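Local structure of putative periplasmic protein (Wolinella succinogenes, 3KN3) at residues K108-K112 / E113-F117; T169-D172 / R173-I177; M206-P210 / K211-K215. The protein probably binds a small ligand in the periplasm as a substrate-binding protein, possibly for tungstate-type ABC transport, and can hold glutathione. All blocks are in the same frame, centred on the assembly; numbering follows the deposited sequence.

The chain folds into the two lobes of a periplasmic binding protein, and the contacts sit at three ends of secondary structure in them. Contacts 1 and 2 belong to the lobe built on the five-stranded sheet, their centres about 20 Å apart; they touch where Phe-117 CZ packs 4.0 Å from Leu-170 N. Contact 3 lies in the other lobe, across the chain's centre, about 27 Å from contact 1 and about 20 Å from contact 2 between nearest atoms. Contact 2 alone borders the glutathione site: the Asp-172 side chain is about 4 Å from that of Thr-126 and about 5 Å from that of Asn-201. Contacts 1 and 3 lie away from it.

Contact 1 (K108-K112 / E113-F117); sequences KLIEK and EQVKF
With chi1 at -45°, Val-115 holds CG2 between its own backbone N and carbonyl carbon, while Ile-110, chi1 -76°, carries CG1 beside its N and CG2 anti to that N, beside the carbonyl carbon; the two branched side chains cross at nearly a right angle, and Val-115 CG2 presses between both Ile-110 branches. The packing is tight: 3.3 Å from Val-115 CG2 to Ile-110 CG2 and 3.5 Å to Ile-110 CG1. This apolar pair belongs to the Schellman motif that ends helix 103-113. Glu-113 N still makes a nearly straight helical bond to Leu-109 O, 2.8 Å long. At Gln-114 phi turns positive, and the chain folds back so that Val-115 N reaches Ile-110 O at 3.0 Å, in the carbonyl plane and on a lone pair. Inside that bond Gln-114 N meets Glu-111 O, also at 3.0 Å, but from well above the carbonyl plane. Along the last turn Leu-109 and Glu-113 run alongside each other, Leu-109 CD1 resting 3.6 Å from Glu-113 OE2. The extended glutamate chain carries its carboxylate onward to a salt bridge with Lys-97, and Glu-111 forms another with Lys-140. Ile-110 continues inward onto Trp-134 of helix 125-138 and shares Leu-168 of strand 168-172 with Val-115, just before Phe-117 enters the sheet and meets Trp-134 edge to face.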
loop_
_atom_site.group_PDB
_atom_site.type_symbol
_atom_site.label_atom_id
_atom_site.label_comp_id
_atom_site.label_asym_id
_atom_site.label_seq_id
_atom_site.Cartn_x
_atom_site.Cartn_y
_atom_site.Cartn_z
ATOM N N LYS A 108 -9.910 -16.509 11.484
ATOM C CA LYS A 108 -10.858 -17.532 11.936
ATOM C C LYS A 108 -10.895 -17.602 13.455
ATOM O O LYS A 108 -11.962 -17.730 14.050
ATOM C CB LYS A 108 -10.486 -18.906 11.371
ATOM C CG LYS A 108 -11.279 -19.297 10.133
ATOM C CD LYS A 108 -10.416 -19.985 9.075
ATOM C CE LYS A 108 -11.192 -20.186 7.768
ATOM N NZ LYS A 108 -10.300 -20.298 6.567
ATOM N N LEU A 109 -9.719 -17.524 14.073
ATOM C CA LEU A 109 -9.610 -17.594 15.516
ATOM C C LEU A 109 -10.256 -16.372 16.158
ATOM O O LEU A 109 -10.949 -16.475 17.159
ATOM C CB LEU A 109 -8.141 -17.680 15.937
ATOM C CG LEU A 109 -7.935 -17.939 17.436
ATOM C CD1 LEU A 109 -8.734 -19.168 17.865
ATOM C CD2 LEU A 109 -6.448 -18.099 17.776
ATOM N N ILE A 110 -9.990 -15.215 15.573
ATOM C CA ILE A 110 -10.567 -13.960 16.005
ATOM C C ILE A 110 -12.087 -14.057 16.003
ATOM O O ILE A 110 -12.745 -13.677 16.968
ATOM C CB ILE A 110 -10.098 -12.804 15.095
ATOM C CG1 ILE A 110 -8.661 -12.418 15.439
ATOM C CG2 ILE A 110 -10.991 -11.602 15.237
ATOM C CD1 ILE A 110 -7.983 -11.558 14.388
ATOM N N GLU A 111 -12.640 -14.594 14.925
ATOM C CA GLU A 111 -14.076 -14.786 14.858
ATOM C C GLU A 111 -14.570 -15.762 15.922
ATOM O O GLU A 111 -15.484 -15.452 16.690
ATOM C CB GLU A 111 -14.482 -15.276 13.477
ATOM C CG GLU A 111 -15.971 -15.285 13.284
ATOM C CD GLU A 111 -16.364 -15.794 11.929
ATOM O OE1 GLU A 111 -15.727 -16.769 11.471
ATOM O OE2 GLU A 111 -17.303 -15.226 11.325
ATOM N N LYS A 112 -13.962 -16.942 15.954
ATOM C CA LYS A 112 -14.318 -17.976 16.922
ATOM C C LYS A 112 -14.328 -17.439 18.358
ATOM O O LYS A 112 -15.322 -17.563 19.071
ATOM C CB LYS A 112 -13.382 -19.192 16.785
ATOM C CG LYS A 112 -13.620 -20.316 17.797
ATOM C CD LYS A 112 -13.141 -21.674 17.260
ATOM C CE LYS A 112 -11.947 -22.236 18.035
ATOM N NZ LYS A 112 -12.334 -22.934 19.294
ATOM N N GLU A 113 -13.227 -16.830 18.777
ATOM C CA GLU A 113 -13.144 -16.316 20.138
ATOM C C GLU A 113 -13.802 -14.949 20.283
ATOM O O GLU A 113 -13.907 -14.419 21.386
ATOM C CB GLU A 113 -11.689 -16.279 20.607
ATOM C CG GLU A 113 -11.043 -17.652 20.629
ATOM C CD GLU A 113 -9.677 -17.633 21.260
ATOM O OE1 GLU A 113 -9.214 -16.532 21.615
ATOM O OE2 GLU A 113 -9.065 -18.710 21.405
ATOM N N GLN A 114 -14.257 -14.394 19.163
ATOM C CA GLN A 114 -14.861 -13.053 19.129
ATOM C C GLN A 114 -13.976 -11.988 19.769
ATOM O O GLN A 114 -14.411 -11.299 20.680
ATOM C CB GLN A 114 -16.232 -13.057 19.823
ATOM C CG GLN A 114 -17.289 -13.906 19.131
ATOM C CD GLN A 114 -18.680 -13.696 19.708
ATOM O OE1 GLN A 114 -19.537 -13.056 19.086
ATOM N NE2 GLN A 114 -18.912 -14.230 20.905
ATOM N N VAL A 115 -12.729 -11.866 19.324
ATOM C CA VAL A 115 -11.872 -10.801 19.835
ATOM C C VAL A 115 -12.159 -9.486 19.100
ATOM O O VAL A 115 -12.548 -9.470 17.931
ATOM C CB VAL A 115 -10.368 -11.136 19.740
ATOM C CG1 VAL A 115 -10.116 -12.561 20.208
ATOM C CG2 VAL A 115 -9.899 -10.967 18.339
ATOM N N LYS A 116 -11.979 -8.383 19.799
ATOM C CA LYS A 116 -12.312 -7.094 19.233
ATOM C C LYS A 116 -11.402 -6.795 18.051
ATOM O O LYS A 116 -10.183 -6.876 18.150
ATOM C CB LYS A 116 -12.221 -5.991 20.297
ATOM C CG LYS A 116 -12.511 -4.601 19.785
ATOM C CD LYS A 116 -14.009 -4.353 19.562
ATOM C CE LYS A 116 -14.869 -4.605 20.808
ATOM N NZ LYS A 116 -14.492 -3.814 22.021
ATOM N N PHE A 117 -12.014 -6.457 16.927
ATOM C CA PHE A 117 -11.273 -6.032 15.771
ATOM C C PHE A 117 -11.801 -4.699 15.255
ATOM O O PHE A 117 -12.980 -4.565 14.941
ATOM C CB PHE A 117 -11.333 -7.085 14.662
ATOM C CG PHE A 117 -10.471 -6.745 13.496
ATOM C CD1 PHE A 117 -9.195 -7.255 13.395
ATOM C CD2 PHE A 117 -10.909 -5.849 12.531
ATOM C CE1 PHE A 117 -8.386 -6.917 12.326
ATOM C CE2 PHE A 117 -10.104 -5.507 11.468
ATOM C CZ PHE A 117 -8.839 -6.040 11.371
#

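Contact 2 (T169-D172 / R173-I177); sequences TLTD and RGTFI
Asp-172 OD1 accepts from Thr-175 OG1 at 2.7 Å through its syn lone pair, the one facing OD2. That other oxygen, OD2, takes the backbone hydrogen of the same threonine: Thr-175 N lies 2.8 Å from Asp-172 OD2 and tilts 37° out of the carboxylate plane. Two bonds to one residue thus fix the rotation of the carboxylate across the opening of the helix. Its reach comes from chi1 of 63°, which sets CG between the aspartate's own N and carbonyl carbon and folds the group back over the first turn. Asp-172 is the N-cap of helix 173-182, at the strand-to-helix turn where strand 168-172 leaves the five-stranded sheet nearly perpendicular to the helix. The helix end would probably stabilise the negative charge. Asp-172 O is held too: Thr-171 OG1 donates to it at 3.0 Å, in the carbonyl plane and on a lone pair, while Phe-176 N makes a weak bond of 3.4 Å. On the sheet side Thr-171 CG2 stands 4.1 Å from Phe-176 CB, and the phenylalanine runs on to Ile-89 and Ile-191 of neighbouring strands. Arg-173 turns away to salt bridges with Glu-194 and Asp-85. A glycerol, probably from the crystallisation liquor, lies about 4 Å from the Asp-172 side chain, which itself borders the glutathione site.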
loop_
_atom_site.group_PDB
_atom_site.type_symbol
_atom_site.label_atom_id
_atom_site.label_comp_id
_atom_site.label_asym_id
_atom_site.label_seq_id
_atom_site.Cartn_x
_atom_site.Cartn_y
_atom_site.Cartn_z
ATOM N N THR A 169 -6.099 -4.487 15.318
ATOM C CA THR A 169 -6.358 -3.826 14.049
ATOM C C THR A 169 -5.299 -4.099 12.970
ATOM O O THR A 169 -4.221 -4.639 13.236
ATOM C CB THR A 169 -6.560 -2.293 14.226
ATOM O OG1 THR A 169 -7.164 -1.750 13.046
ATOM C CG2 THR A 169 -5.225 -1.602 14.487
ATOM N N LEU A 170 -5.623 -3.704 11.743
ATOM C CA LEU A 170 -4.718 -3.848 10.619
ATOM C C LEU A 170 -4.193 -2.488 10.156
ATOM O O LEU A 170 -4.967 -1.583 9.835
ATOM C CB LEU A 170 -5.437 -4.538 9.476
ATOM C CG LEU A 170 -4.653 -4.714 8.182
ATOM C CD1 LEU A 170 -5.093 -6.002 7.478
ATOM C CD2 LEU A 170 -4.807 -3.495 7.277
ATOM N N THR A 171 -2.876 -2.346 10.109
ATOM C CA THR A 171 -2.294 -1.075 9.705
ATOM C C THR A 171 -1.081 -1.290 8.823
ATOM O O THR A 171 -0.427 -2.329 8.883
ATOM C CB THR A 171 -1.869 -0.230 10.913
ATOM O OG1 THR A 171 -1.247 0.969 10.451
ATOM C CG2 THR A 171 -0.874 -0.995 11.777
ATOM N N ASP A 172 -0.787 -0.304 7.990
ATOM C CA ASP A 172 0.452 -0.327 7.241
ATOM C C ASP A 172 1.600 -0.171 8.237
ATOM O O ASP A 172 1.439 0.410 9.312
ATOM C CB ASP A 172 0.472 0.805 6.222
ATOM C CG ASP A 172 0.436 2.159 6.877
ATOM O OD1 ASP A 172 -0.678 2.657 7.180
ATOM O OD2 ASP A 172 1.529 2.708 7.113
ATOM N N ARG A 173 2.760 -0.696 7.873
ATOM C CA ARG A 173 3.909 -0.699 8.765
ATOM C C ARG A 173 4.402 0.717 9.062
ATOM O O ARG A 173 4.814 1.018 10.178
ATOM C CB ARG A 173 5.033 -1.538 8.157
ATOM C CG ARG A 173 6.228 -1.684 9.054
ATOM C CD ARG A 173 7.279 -2.548 8.411
ATOM N NE ARG A 173 6.831 -3.925 8.213
ATOM C CZ ARG A 173 7.044 -4.901 9.090
ATOM N NH1 ARG A 173 7.682 -4.633 10.227
ATOM N NH2 ARG A 173 6.623 -6.140 8.837
ATOM N N GLY A 174 4.359 1.581 8.057
ATOM C CA GLY A 174 4.812 2.952 8.217
ATOM C C GLY A 174 4.111 3.690 9.345
ATOM O O GLY A 174 4.762 4.333 10.167
ATOM N N THR A 175 2.786 3.599 9.396
ATOM C CA THR A 175 2.040 4.297 10.434
ATOM C C THR A 175 2.343 3.703 11.794
ATOM O O THR A 175 2.420 4.426 12.786
ATOM C CB THR A 175 0.534 4.224 10.211
ATOM O OG1 THR A 175 0.235 4.516 8.841
ATOM C CG2 THR A 175 -0.182 5.211 11.120
ATOM N N PHE A 176 2.516 2.387 11.849
ATOM C CA PHE A 176 2.797 1.752 13.131
ATOM C C PHE A 176 4.129 2.233 13.671
ATOM O O PHE A 176 4.283 2.439 14.877
ATOM C CB PHE A 176 2.788 0.222 13.043
ATOM C CG PHE A 176 3.070 -0.453 14.361
ATOM C CD1 PHE A 176 2.206 -0.286 15.433
ATOM C CD2 PHE A 176 4.195 -1.242 14.528
ATOM C CE1 PHE A 176 2.459 -0.889 16.650
ATOM C CE2 PHE A 176 4.451 -1.860 15.739
ATOM C CZ PHE A 176 3.582 -1.679 16.805
ATOM N N ILE A 177 5.093 2.416 12.775
ATOM C CA ILE A 177 6.372 2.991 13.168
ATOM C C ILE A 177 6.193 4.375 13.786
ATOM O O ILE A 177 6.749 4.668 14.844
ATOM C CB ILE A 177 7.321 3.079 11.986
ATOM C CG1 ILE A 177 8.063 1.750 11.843
ATOM C CG2 ILE A 177 8.302 4.215 12.209
ATOM C CD1 ILE A 177 8.237 1.289 10.414
#

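Contact 3 (M206-P210 / K211-K215)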
loop_
_atom_site.group_PDB
_atom_site.type_symbol
_atom_site.label_atom_id
_atom_site.label_comp_id
_atom_site.label_asym_id
_atom_site.label_seq_id
_atom_site.Cartn_x
_atom_site.Cartn_y
_atom_site.Cartn_z
HETATM N N MSE A 206 2.509 2.503 -14.156
HETATM C CA MSE A 206 2.056 2.229 -15.513
HETATM C C MSE A 206 2.576 3.307 -16.446
HETATM O O MSE A 206 2.663 4.480 -16.070
HETATM C CB MSE A 206 0.532 2.183 -15.595
HETATM C CG MSE A 206 -0.089 1.037 -14.821
HETATM SE SE MSE A 206 -2.019 1.274 -14.588
HETATM C CE MSE A 206 -2.490 -0.458 -13.854
ATOM N N ALA A 207 2.913 2.903 -17.661
ATOM C CA ALA A 207 3.343 3.834 -18.681
ATOM C C ALA A 207 2.142 4.429 -19.362
ATOM O O ALA A 207 1.112 3.785 -19.531
ATOM C CB ALA A 207 4.229 3.154 -19.702
ATOM N N VAL A 208 2.286 5.683 -19.749
ATOM C CA VAL A 208 1.272 6.325 -20.533
ATOM C C VAL A 208 1.284 5.691 -21.924
ATOM O O VAL A 208 2.332 5.555 -22.546
ATOM C CB VAL A 208 1.491 7.875 -20.543
ATOM C CG1 VAL A 208 0.918 8.514 -21.793
ATOM C CG2 VAL A 208 0.878 8.480 -19.295
ATOM N N ASN A 209 0.116 5.280 -22.394
ATOM C CA ASN A 209 0.000 4.646 -23.698
ATOM C C ASN A 209 0.462 5.535 -24.847
ATOM O O ASN A 209 -0.175 6.537 -25.147
ATOM C CB ASN A 209 -1.443 4.229 -23.941
ATOM C CG ASN A 209 -1.585 3.325 -25.143
ATOM O OD1 ASN A 209 -0.629 3.122 -25.894
ATOM N ND2 ASN A 209 -2.780 2.774 -25.332
ATOM N N PRO A 210 1.558 5.149 -25.518
ATOM C CA PRO A 210 2.121 6.002 -26.579
ATOM C C PRO A 210 1.165 6.094 -27.771
ATOM O O PRO A 210 1.226 7.051 -28.540
ATOM C CB PRO A 210 3.402 5.262 -27.003
ATOM C CG PRO A 210 3.443 3.960 -26.178
ATOM C CD PRO A 210 2.107 3.778 -25.544
ATOM N N LYS A 211 0.291 5.099 -27.906
ATOM C CA LYS A 211 -0.688 5.058 -28.980
ATOM C C LYS A 211 -1.663 6.218 -28.874
ATOM O O LYS A 211 -2.192 6.679 -29.877
ATOM C CB LYS A 211 -1.468 3.744 -28.948
ATOM C CG LYS A 211 -1.198 2.807 -30.109
ATOM C CD LYS A 211 0.221 2.238 -30.060
ATOM C CE LYS A 211 0.421 1.139 -31.109
ATOM N NZ LYS A 211 -0.548 0.009 -30.937
ATOM N N ARG A 212 -1.917 6.693 -27.665
ATOM C CA ARG A 212 -2.779 7.860 -27.533
ATOM C C ARG A 212 -2.018 9.130 -27.183
ATOM O O ARG A 212 -2.506 10.233 -27.421
ATOM C CB ARG A 212 -3.959 7.618 -26.579
ATOM C CG ARG A 212 -3.648 6.906 -25.299
ATOM C CD ARG A 212 -4.913 6.252 -24.746
ATOM N NE ARG A 212 -6.092 7.110 -24.874
ATOM C CZ ARG A 212 -6.300 8.201 -24.142
ATOM N NH1 ARG A 212 -5.400 8.570 -23.246
ATOM N NH2 ARG A 212 -7.394 8.936 -24.313
ATOM N N CYS A 213 -0.818 8.988 -26.642
ATOM C CA CYS A 213 -0.043 10.169 -26.298
ATOM C C CYS A 213 1.245 10.238 -27.118
ATOM O O CYS A 213 2.316 9.835 -26.666
ATOM C CB CYS A 213 0.195 10.237 -24.783
ATOM S SG CYS A 213 -1.369 10.370 -23.826
ATOM N N GLU A 214 1.105 10.755 -28.336
ATOM C CA GLU A 214 2.180 10.799 -29.327
ATOM C C GLU A 214 3.490 11.328 -28.768
ATOM O O GLU A 214 4.571 10.909 -29.188
ATOM C CB GLU A 214 1.769 11.675 -30.514
ATOM C CG GLU A 214 0.670 11.092 -31.399
ATOM C CD GLU A 214 0.178 12.089 -32.443
ATOM O OE1 GLU A 214 0.803 13.165 -32.576
ATOM O OE2 GLU A 214 -0.833 11.800 -33.124
ATOM N N LYS A 215 3.387 12.239 -27.811
ATOM C CA LYS A 215 4.542 12.965 -27.345
ATOM C C LYS A 215 5.012 12.559 -25.952
ATOM O O LYS A 215 5.886 13.202 -25.373
ATOM C CB LYS A 215 4.237 14.456 -27.401
ATOM C CG LYS A 215 3.891 14.920 -28.811
ATOM C CD LYS A 215 3.889 16.434 -28.940
ATOM C CE LYS A 215 3.814 16.844 -30.404
ATOM N NZ LYS A 215 3.784 18.326 -30.582
#
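Asn-209 starts an Asx turn as strand 202-208 runs out: its OD1 accepts from Lys-211 N at 3.0 Å, the donor standing well above the amide carbonyl plane. The CG position anti to the backbone N, chi1 -169°, brings the amide back over the turn, and ND2 is tied to Gly-73 O. The backbone carbonyl of the same residue is gripped twice. Cys-213 N approaches Asn-209 O in the carbonyl plane at 2.9 Å, whereas Arg-212 N comes from above that plane at 3.1 Å. An alanine in place of Asn-209 would remove the whole amide and is likely to leave Lys-211 N and Gly-73 O without these partners, so that the turn is less firmly set. Arg-212 CG leans on Asn-209 CB at 3.7 Å, and its guanidinium reaches Glu-51 O through NH1. The outer side is looser: Lys-211 and Glu-214 are exposed, and the lysine chain runs outward. The inner side is close-packed around the disulfide between Cys-213 and Cys-53, where Val-208 CG1 lies 3.5 Å from Cys-213 CB and 3.6 Å from its SG.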